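PDB 4JX2: hypothetical protein from Legionella pneumophila subsp. pneumophila, which is of unknown function but is probably secreted and carries a DUF5624 domain, itself a domain of unknown function. Local coordinates for residues A[161-166]-A[176-181]; A[199-204]-A[209-214]; A[219-224]-A[420-425]. All coordinates share one frame; numbering follows the deposited sequence.

Interaction 1 (A[161-166]-A[176-181])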
loop_
_atom_site.group_PDB
_atom_site.type_symbol
_atom_site.label_atom_id
_atom_site.label_comp_id
_atom_site.label_asym_id
_atom_site.label_seq_id
_atom_site.Cartn_x
_atom_site.Cartn_y
_atom_site.Cartn_z
ATOM N N ASN A 161 6.192 41.802 -10.098
ATOM C CA ASN A 161 6.285 40.869 -8.971
ATOM C C ASN A 161 6.013 39.448 -9.473
ATOM O O ASN A 161 5.187 39.268 -10.375
ATOM C CB ASN A 161 5.306 41.239 -7.869
ATOM C CG ASN A 161 5.561 40.504 -6.593
ATOM O OD1 ASN A 161 4.919 39.501 -6.288
ATOM N ND2 ASN A 161 6.525 40.971 -5.831
ATOM N N TRP A 162 6.713 38.452 -8.918
ATOM C CA TRP A 162 6.584 37.057 -9.332
ATOM C C TRP A 162 5.103 36.585 -9.296
ATOM O O TRP A 162 4.668 35.869 -10.204
ATOM C CB TRP A 162 7.490 36.154 -8.463
ATOM C CG TRP A 162 7.012 35.981 -7.048
ATOM C CD1 TRP A 162 7.237 36.822 -5.998
ATOM C CD2 TRP A 162 6.150 34.943 -6.554
ATOM N NE1 TRP A 162 6.577 36.372 -4.879
ATOM C CE2 TRP A 162 5.889 35.228 -5.195
ATOM C CE3 TRP A 162 5.547 33.816 -7.138
ATOM C CZ2 TRP A 162 5.098 34.390 -4.392
ATOM C CZ3 TRP A 162 4.721 33.016 -6.354
ATOM C CH2 TRP A 162 4.533 33.285 -4.991
ATOM N N LEU A 163 4.342 37.033 -8.274
ATOM C CA LEU A 163 2.928 36.720 -8.026
ATOM C C LEU A 163 1.993 37.254 -9.136
ATOM O O LEU A 163 0.954 36.654 -9.406
ATOM C CB LEU A 163 2.548 37.335 -6.677
ATOM C CG LEU A 163 1.470 36.682 -5.851
ATOM C CD1 LEU A 163 1.669 35.206 -5.717
ATOM C CD2 LEU A 163 1.417 37.317 -4.491
ATOM N N GLU A 164 2.375 38.357 -9.789
ATOM C CA GLU A 164 1.642 38.962 -10.905
ATOM C C GLU A 164 1.974 38.264 -12.234
ATOM O O GLU A 164 1.275 38.470 -13.222
ATOM C CB GLU A 164 1.998 40.458 -11.022
ATOM C CG GLU A 164 1.407 41.366 -9.951
ATOM C CD GLU A 164 1.932 42.796 -9.913
ATOM O OE1 GLU A 164 2.775 43.169 -10.765
ATOM O OE2 GLU A 164 1.489 43.549 -9.017
ATOM N N GLN A 165 3.059 37.483 -12.273
ATOM C CA GLN A 165 3.539 36.822 -13.483
ATOM C C GLN A 165 3.179 35.342 -13.566
ATOM O O GLN A 165 2.973 34.831 -14.671
ATOM C CB GLN A 165 5.057 36.948 -13.572
ATOM C CG GLN A 165 5.584 38.259 -14.087
ATOM C CD GLN A 165 7.105 38.235 -14.119
ATOM O OE1 GLN A 165 7.770 39.103 -13.549
ATOM N NE2 GLN A 165 7.706 37.262 -14.810
ATOM N N VAL A 166 3.195 34.643 -12.430
ATOM C CA VAL A 166 2.854 33.220 -12.356
ATOM C C VAL A 166 1.411 33.013 -12.870
ATOM O O VAL A 166 0.531 33.829 -12.574
ATOM C CB VAL A 166 3.054 32.665 -10.900
ATOM C CG1 VAL A 166 2.101 33.316 -9.889
ATOM C CG2 VAL A 166 2.978 31.148 -10.850
ATOM N N THR A 176 -3.008 40.298 -2.940
ATOM C CA THR A 176 -2.491 41.258 -1.953
ATOM C C THR A 176 -2.198 40.526 -0.638
ATOM O O THR A 176 -1.083 40.659 -0.121
ATOM C CB THR A 176 -3.458 42.467 -1.806
ATOM O OG1 THR A 176 -3.255 43.342 -2.922
ATOM C CG2 THR A 176 -3.231 43.271 -0.514
ATOM N N THR A 177 -3.175 39.735 -0.134
ATOM C CA THR A 177 -3.084 38.923 1.084
ATOM C C THR A 177 -1.911 37.937 0.989
ATOM O O THR A 177 -1.125 37.871 1.934
ATOM C CB THR A 177 -4.397 38.172 1.312
ATOM O OG1 THR A 177 -5.493 39.075 1.161
ATOM C CG2 THR A 177 -4.445 37.456 2.670
ATOM N N ILE A 178 -1.779 37.191 -0.150
ATOM C CA ILE A 178 -0.687 36.240 -0.395
ATOM C C ILE A 178 0.670 36.954 -0.269
ATOM O O ILE A 178 1.572 36.433 0.408
ATOM C CB ILE A 178 -0.834 35.522 -1.767
ATOM C CG1 ILE A 178 -2.112 34.668 -1.789
ATOM C CG2 ILE A 178 0.409 34.657 -2.091
ATOM C CD1 ILE A 178 -2.432 34.107 -3.100
ATOM N N HIS A 179 0.796 38.151 -0.884
ATOM C CA HIS A 179 2.015 38.943 -0.835
ATOM C C HIS A 179 2.406 39.292 0.607
ATOM O O HIS A 179 3.560 39.078 0.999
ATOM C CB HIS A 179 1.876 40.224 -1.663
ATOM C CG HIS A 179 3.033 41.151 -1.459
ATOM N ND1 HIS A 179 2.971 42.195 -0.547
ATOM C CD2 HIS A 179 4.280 41.095 -1.975
ATOM C CE1 HIS A 179 4.166 42.756 -0.567
ATOM N NE2 HIS A 179 4.982 42.138 -1.424
ATOM N N ASN A 180 1.450 39.858 1.374
ATOM C CA ASN A 180 1.653 40.275 2.763
ATOM C C ASN A 180 2.018 39.109 3.657
ATOM O O ASN A 180 2.826 39.262 4.581
ATOM C CB ASN A 180 0.409 40.949 3.303
ATOM C CG ASN A 180 0.112 42.272 2.664
ATOM O OD1 ASN A 180 0.983 42.946 2.099
ATOM N ND2 ASN A 180 -1.130 42.675 2.768
HETATM N N MSE A 181 1.422 37.942 3.369
HETATM C CA MSE A 181 1.651 36.730 4.114
HETATM C C MSE A 181 3.098 36.223 3.929
HETATM O O MSE A 181 3.727 35.859 4.930
HETATM C CB MSE A 181 0.644 35.665 3.720
HETATM C CG MSE A 181 0.776 34.444 4.575
HETATM SE SE MSE A 181 0.534 32.860 3.577
HETATM C CE MSE A 181 2.221 32.935 2.636
#

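Interaction 2 (A[199-204]-A[209-214])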
loop_
_atom_site.group_PDB
_atom_site.type_symbol
_atom_site.label_atom_id
_atom_site.label_comp_id
_atom_site.label_asym_id
_atom_site.label_seq_id
_atom_site.Cartn_x
_atom_site.Cartn_y
_atom_site.Cartn_z
ATOM N N GLU A 199 21.413 34.327 20.482
ATOM C CA GLU A 199 21.170 33.779 21.822
ATOM C C GLU A 199 20.194 34.641 22.669
ATOM O O GLU A 199 20.262 34.621 23.903
ATOM C CB GLU A 199 22.504 33.541 22.578
ATOM C CG GLU A 199 23.324 32.409 21.986
ATOM C CD GLU A 199 24.678 32.171 22.618
ATOM O OE1 GLU A 199 25.573 33.037 22.480
ATOM O OE2 GLU A 199 24.862 31.079 23.199
ATOM N N LYS A 200 19.269 35.366 22.001
ATOM C CA LYS A 200 18.210 36.149 22.657
ATOM C C LYS A 200 17.098 35.190 23.103
ATOM O O LYS A 200 16.380 35.488 24.054
ATOM C CB LYS A 200 17.654 37.240 21.731
ATOM C CG LYS A 200 18.660 38.327 21.382
ATOM C CD LYS A 200 18.050 39.386 20.474
ATOM C CE LYS A 200 19.008 40.513 20.199
ATOM N NZ LYS A 200 18.453 41.466 19.204
ATOM N N LEU A 201 16.987 34.025 22.416
ATOM C CA LEU A 201 16.049 32.928 22.658
ATOM C C LEU A 201 16.779 31.601 22.748
ATOM O O LEU A 201 17.893 31.470 22.219
ATOM C CB LEU A 201 15.016 32.821 21.509
ATOM C CG LEU A 201 13.999 33.949 21.291
ATOM C CD1 LEU A 201 13.303 33.763 19.964
ATOM C CD2 LEU A 201 12.970 34.017 22.424
ATOM N N SER A 202 16.136 30.598 23.368
ATOM C CA SER A 202 16.681 29.242 23.460
ATOM C C SER A 202 16.219 28.461 22.243
ATOM O O SER A 202 15.183 28.794 21.674
ATOM C CB SER A 202 16.214 28.553 24.738
ATOM O OG SER A 202 16.421 29.365 25.881
ATOM N N PHE A 203 16.940 27.422 21.840
ATOM C CA PHE A 203 16.452 26.659 20.710
ATOM C C PHE A 203 16.355 25.183 21.081
ATOM O O PHE A 203 17.347 24.583 21.466
ATOM C CB PHE A 203 17.307 26.885 19.452
ATOM C CG PHE A 203 16.816 26.204 18.193
ATOM C CD1 PHE A 203 15.555 26.487 17.671
ATOM C CD2 PHE A 203 17.632 25.318 17.499
ATOM C CE1 PHE A 203 15.108 25.877 16.491
ATOM C CE2 PHE A 203 17.194 24.719 16.313
ATOM C CZ PHE A 203 15.922 24.983 15.827
ATOM N N ASP A 204 15.131 24.638 21.027
ATOM C CA ASP A 204 14.780 23.237 21.272
ATOM C C ASP A 204 13.341 22.998 20.788
ATOM O O ASP A 204 12.663 23.969 20.447
ATOM C CB ASP A 204 14.971 22.815 22.749
ATOM C CG ASP A 204 14.331 23.715 23.771
ATOM O OD1 ASP A 204 13.091 23.784 23.804
ATOM O OD2 ASP A 204 15.070 24.315 24.569
ATOM N N GLN A 209 8.164 25.552 19.365
ATOM C CA GLN A 209 6.719 25.555 19.368
ATOM C C GLN A 209 6.168 26.844 19.993
ATOM O O GLN A 209 5.338 27.525 19.382
ATOM C CB GLN A 209 6.187 24.326 20.119
ATOM C CG GLN A 209 4.665 24.395 20.261
ATOM C CD GLN A 209 3.958 23.182 20.763
ATOM O OE1 GLN A 209 2.987 22.742 20.157
ATOM N NE2 GLN A 209 4.387 22.645 21.891
ATOM N N ASN A 210 6.631 27.173 21.209
ATOM C CA ASN A 210 6.131 28.326 21.946
ATOM C C ASN A 210 6.565 29.674 21.334
ATOM O O ASN A 210 5.727 30.569 21.231
ATOM C CB ASN A 210 6.582 28.214 23.399
ATOM C CG ASN A 210 6.081 29.288 24.322
ATOM O OD1 ASN A 210 4.954 29.252 24.812
ATOM N ND2 ASN A 210 6.938 30.237 24.626
ATOM N N ASP A 211 7.854 29.817 20.936
ATOM C CA ASP A 211 8.414 31.094 20.461
ATOM C C ASP A 211 8.113 31.422 19.011
ATOM O O ASP A 211 8.143 32.604 18.641
ATOM C CB ASP A 211 9.942 31.143 20.656
ATOM C CG ASP A 211 10.420 30.963 22.080
ATOM O OD1 ASP A 211 9.640 31.251 23.012
ATOM O OD2 ASP A 211 11.593 30.588 22.264
ATOM N N PHE A 212 7.854 30.403 18.186
ATOM C CA PHE A 212 7.677 30.620 16.750
ATOM C C PHE A 212 6.377 30.003 16.157
ATOM O O PHE A 212 5.539 30.747 15.642
ATOM C CB PHE A 212 8.919 30.085 16.010
ATOM C CG PHE A 212 8.811 30.084 14.508
ATOM C CD1 PHE A 212 8.763 31.280 13.795
ATOM C CD2 PHE A 212 8.769 28.890 13.801
ATOM C CE1 PHE A 212 8.675 31.276 12.404
ATOM C CE2 PHE A 212 8.662 28.894 12.404
ATOM C CZ PHE A 212 8.671 30.088 11.718
ATOM N N LEU A 213 6.219 28.673 16.207
ATOM C CA LEU A 213 5.064 28.009 15.605
ATOM C C LEU A 213 3.724 28.549 16.124
ATOM O O LEU A 213 2.818 28.761 15.328
ATOM C CB LEU A 213 5.145 26.481 15.788
ATOM C CG LEU A 213 6.341 25.785 15.136
ATOM C CD1 LEU A 213 6.382 24.321 15.499
ATOM C CD2 LEU A 213 6.365 25.990 13.628
ATOM N N ASN A 214 3.622 28.826 17.429
ATOM C CA ASN A 214 2.393 29.327 18.072
ATOM C C ASN A 214 2.231 30.843 17.988
ATOM O O ASN A 214 1.157 31.366 18.306
ATOM C CB ASN A 214 2.357 28.902 19.544
ATOM C CG ASN A 214 2.144 27.429 19.732
ATOM O OD1 ASN A 214 2.426 26.883 20.803
ATOM N ND2 ASN A 214 1.631 26.752 18.703
HETATM O O HOH W 1 12.950 29.195 20.556
HETATM O O HOH W 2 13.446 30.705 24.160
#

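Interaction 3 (A[219-224]-A[420-425])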
loop_
_atom_site.group_PDB
_atom_site.type_symbol
_atom_site.label_atom_id
_atom_site.label_comp_id
_atom_site.label_asym_id
_atom_site.label_seq_id
_atom_site.Cartn_x
_atom_site.Cartn_y
_atom_site.Cartn_z
ATOM N N TYR A 219 5.028 38.904 16.334
ATOM C CA TYR A 219 4.360 38.234 15.224
ATOM C C TYR A 219 3.180 37.395 15.780
ATOM O O TYR A 219 3.316 36.186 15.979
ATOM C CB TYR A 219 5.389 37.399 14.435
ATOM C CG TYR A 219 6.513 38.239 13.866
ATOM C CD1 TYR A 219 6.358 38.927 12.667
ATOM C CD2 TYR A 219 7.737 38.347 14.527
ATOM C CE1 TYR A 219 7.387 39.711 12.142
ATOM C CE2 TYR A 219 8.777 39.120 14.007
ATOM C CZ TYR A 219 8.593 39.811 12.818
ATOM O OH TYR A 219 9.604 40.594 12.300
ATOM N N PRO A 220 2.023 38.050 16.066
ATOM C CA PRO A 220 0.903 37.346 16.726
ATOM C C PRO A 220 0.213 36.245 15.925
ATOM O O PRO A 220 -0.372 35.371 16.560
ATOM C CB PRO A 220 -0.085 38.475 17.049
ATOM C CG PRO A 220 0.257 39.555 16.124
ATOM C CD PRO A 220 1.730 39.491 15.961
ATOM N N ILE A 221 0.246 36.284 14.579
ATOM C CA ILE A 221 -0.331 35.213 13.764
ATOM C C ILE A 221 0.646 34.033 13.841
ATOM O O ILE A 221 1.805 34.174 13.435
ATOM C CB ILE A 221 -0.634 35.626 12.298
ATOM C CG1 ILE A 221 -1.592 36.831 12.227
ATOM C CG2 ILE A 221 -1.194 34.426 11.506
ATOM C CD1 ILE A 221 -1.364 37.733 10.991
ATOM N N PRO A 222 0.233 32.869 14.380
ATOM C CA PRO A 222 1.168 31.725 14.439
ATOM C C PRO A 222 1.748 31.358 13.074
ATOM O O PRO A 222 1.056 31.514 12.063
ATOM C CB PRO A 222 0.285 30.574 14.943
ATOM C CG PRO A 222 -0.838 31.232 15.642
ATOM C CD PRO A 222 -1.094 32.522 14.930
ATOM N N TYR A 223 2.986 30.809 13.037
ATOM C CA TYR A 223 3.548 30.303 11.779
ATOM C C TYR A 223 2.736 29.083 11.326
ATOM O O TYR A 223 2.685 28.796 10.127
ATOM C CB TYR A 223 5.043 29.966 11.865
ATOM C CG TYR A 223 5.653 29.953 10.485
ATOM C CD1 TYR A 223 6.010 31.142 9.851
ATOM C CD2 TYR A 223 5.791 28.763 9.770
ATOM C CE1 TYR A 223 6.508 31.146 8.548
ATOM C CE2 TYR A 223 6.282 28.755 8.462
ATOM C CZ TYR A 223 6.636 29.951 7.856
ATOM O OH TYR A 223 7.134 29.959 6.579
ATOM N N ASN A 224 2.068 28.396 12.289
ATOM C CA ASN A 224 1.142 27.293 12.053
ATOM C C ASN A 224 0.092 27.708 10.998
ATOM O O ASN A 224 -0.198 26.923 10.102
ATOM C CB ASN A 224 0.448 26.921 13.360
ATOM C CG ASN A 224 1.224 26.129 14.395
ATOM O OD1 ASN A 224 2.104 25.323 14.115
ATOM N ND2 ASN A 224 0.813 26.254 15.636
ATOM N N SER A 420 -7.566 40.404 11.353
ATOM C CA SER A 420 -8.415 40.098 10.191
ATOM C C SER A 420 -7.622 39.519 8.988
ATOM O O SER A 420 -8.179 38.736 8.200
ATOM C CB SER A 420 -9.180 41.343 9.750
ATOM O OG SER A 420 -8.328 42.477 9.721
ATOM N N THR A 421 -6.345 39.909 8.839
ATOM C CA THR A 421 -5.481 39.435 7.749
ATOM C C THR A 421 -4.013 39.579 8.171
ATOM O O THR A 421 -3.732 40.063 9.268
ATOM C CB THR A 421 -5.812 40.203 6.439
ATOM O OG1 THR A 421 -5.181 39.563 5.328
ATOM C CG2 THR A 421 -5.435 41.674 6.500
ATOM N N TYR A 422 -3.088 39.196 7.291
ATOM C CA TYR A 422 -1.651 39.360 7.521
ATOM C C TYR A 422 -1.237 40.827 7.388
ATOM O O TYR A 422 -1.706 41.494 6.458
ATOM C CB TYR A 422 -0.848 38.509 6.526
ATOM C CG TYR A 422 -1.012 37.029 6.749
ATOM C CD1 TYR A 422 -0.226 36.354 7.683
ATOM C CD2 TYR A 422 -1.981 36.302 6.061
ATOM C CE1 TYR A 422 -0.384 34.987 7.909
ATOM C CE2 TYR A 422 -2.155 34.937 6.285
ATOM C CZ TYR A 422 -1.358 34.285 7.218
ATOM O OH TYR A 422 -1.524 32.944 7.443
ATOM N N PRO A 423 -0.338 41.341 8.272
ATOM C CA PRO A 423 0.105 42.749 8.168
ATOM C C PRO A 423 0.858 43.059 6.874
ATOM O O PRO A 423 1.481 42.161 6.305
ATOM C CB PRO A 423 1.045 42.900 9.369
ATOM C CG PRO A 423 0.642 41.843 10.300
ATOM C CD PRO A 423 0.305 40.687 9.426
ATOM N N ASN A 424 0.822 44.333 6.435
ATOM C CA ASN A 424 1.464 44.833 5.211
ATOM C C ASN A 424 2.920 45.276 5.449
ATOM O O ASN A 424 3.814 44.811 4.735
ATOM C CB ASN A 424 0.652 45.997 4.599
ATOM C CG ASN A 424 0.313 47.110 5.566
ATOM O OD1 ASN A 424 -0.049 46.891 6.731
ATOM N ND2 ASN A 424 0.443 48.336 5.110
ATOM N N ASN A 425 3.168 46.171 6.415
ATOM C CA ASN A 425 4.543 46.615 6.678
ATOM C C ASN A 425 5.126 45.728 7.770
ATOM O O ASN A 425 4.682 45.800 8.928
ATOM C CB ASN A 425 4.639 48.132 7.018
ATOM C CG ASN A 425 3.668 48.699 8.048
ATOM O OD1 ASN A 425 2.797 48.010 8.613
ATOM N ND2 ASN A 425 3.810 49.991 8.314
#

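Interaction 1 (A[161-166]-A[176-181])
Leu163 reaches from the short helix 162-165 to Ile178 and His179 on helix 175-197. Its CB already points at that helix. CG lies anti to the backbone N (chi1 -151°), which carries CG toward helix 175-197; the methyls branch from there. Leu163 CD1 lies 3.9 Å from Ile178 CG2. Leu163 CD1 also rests over one face of the Trp162 indole, 3.5 Å above the plane and offset toward the rim. Leu163 CD2 makes the closer approach, 3.7 Å from Ile178 CG2. Leu163 CD2 also sits 3.8 Å from the backbone atom His179 N. The leucine and isoleucine side chains cross obliquely, and no hydrogen bond joins the two segments.

Asn161 sits at the N-cap of this short, weakly bonded helix. Asn161 OD1 accepts from Leu163 N at 3.2 Å, a capping bond. The donor stands above the carbonyl plane, 37° out of it. The Asn161 amide nitrogen is held by the backbone carbonyls of Gln157 and Asn155. It lies obliquely beside the His179 ring, at the limit of contact.

A bound PEG, probably from the crystallisation liquor, lies near the His179 side chain. Ile178 also packs on Leu233 of helix 223-247. Trp162 touches Met113 of helix 110-117 and meets Phe34 of the second subunit edge-to-face. The short helix is thus packed between helix 175-197, helix 110-117 and the other chain.

Interaction 2 (A[199-204]-A[209-214])
Asp211 faces Leu201 and Ser202; its polar links to Ser202 pass through water. Two waters bridge the segments, and both donate to the same carboxylate oxygen, Asp211 OD2. Water 1 donates also to Ser202 O. Water 2 accepts from Ser202 N at 2.8 Å and donates a hydrogen bond to Asp211 OD2 at 2.7 Å. Both backbone polar atoms of Ser202 are therefore tied to one carboxylate oxygen through water. No direct hydrogen bond crosses the contact; Ser202 O and Asp211 OD2 are 4.1 Å apart.

The van der Waals part belongs to Leu201. It and Asp211 approach from opposite directions. Leu201 CD2 lies 3.7 Å from Asp211 OD2 and 4.0 Å from Asp211 CG. CG of the aspartate lies anti to the carbonyl carbon (chi1 -58°), which brings the carboxylate to the loop.

Within helix 205-213 there is a weak bond from Asn210 ND2 to Asp211 OD1, 3.3 Å long. It is given to the oxygen that the waters do not use. The helix also has a wider pi-type turn, marked by the bond from Asn214 N to Gln209 O.

The arrangement is a capped loop joining two consecutive helices at the surface. Glu199 ends helix 175-197 in a Schellman motif. Asp204 is the N-cap of helix 205-213, its OD1 bonded to Ser207 N. Asp211, on the second helix, is linked back to the loop through the two waters.

Interaction 3 (A[219-224]-A[420-425])
Segment 219-224 runs as a loop into the start of helix 223-247 and meets the irregular segment 420-425 with Ile221 CA 7.6 Å from Tyr422 CA, and no hydrogen bond links them. Ile221 carries the contact. Its CB points at the other segment, and its two branches touch different partners.

The CG2 branch goes to the tyrosine. Ile221 CG2 is 3.7 Å from Tyr422 CE1, and it comes to the ring obliquely. With CG2 anti to the backbone N and CG1 beside it (chi1 -58°), CG2 is set against the tyrosine and the longer arm against the proline. The longer arm ends in CD1. Ile221 CD1 is 3.7 Å from Pro423 CD, where the isoleucine methyl and the proline CD reach toward each other. Ile221 CD1 is also 3.7 Å from the backbone atom Thr421 O and 3.8 Å from Tyr422 CD1. One methyl thus touches three consecutive residues of the loop.

The tyrosine ring crosses the isoleucine at an angle. Its far end is anchored beyond the contact: Tyr422 OH is hydrogen-bonded to Gly410 O. Phe415 meets the same ring edge-to-face. The backbone of Ile221 is held as well, because Ile221 O accepts a hydrogen bond from Tyr184 OH of helix 175-197.

The two segments are 196 residues apart in sequence, so the contact fastens the C-terminal region to a loop of the DUF5624 range. Tyr422 also packs on Asn225 and Val226 of helix 223-247 and on Met181 of helix 175-197. Thr421 touches Thr177 of that same helix. The C-terminal loop therefore lies across helix 175-197 and the first turn of helix 223-247.

How the interactions relate
Interactions 1 and 2 lie in series along the chain. Their centres are 28 Å apart and they do not touch. Interaction 3 meets both, its centre about 16 Å from that of interaction 1 and about 17 Å from that of interaction 2. On one side Asn180 CB packs 3.4 Å from Pro423 O. On the other, Leu213 O and Asn224 N form a probable hydrogen bond, and the rings of Phe212 and Tyr223 stack. Interactions 1 and 2 both touch the second subunit through residues of their own segments, such as Trp162 and Gln209. No active site has been assigned; the bound PEG lies beside interaction 1.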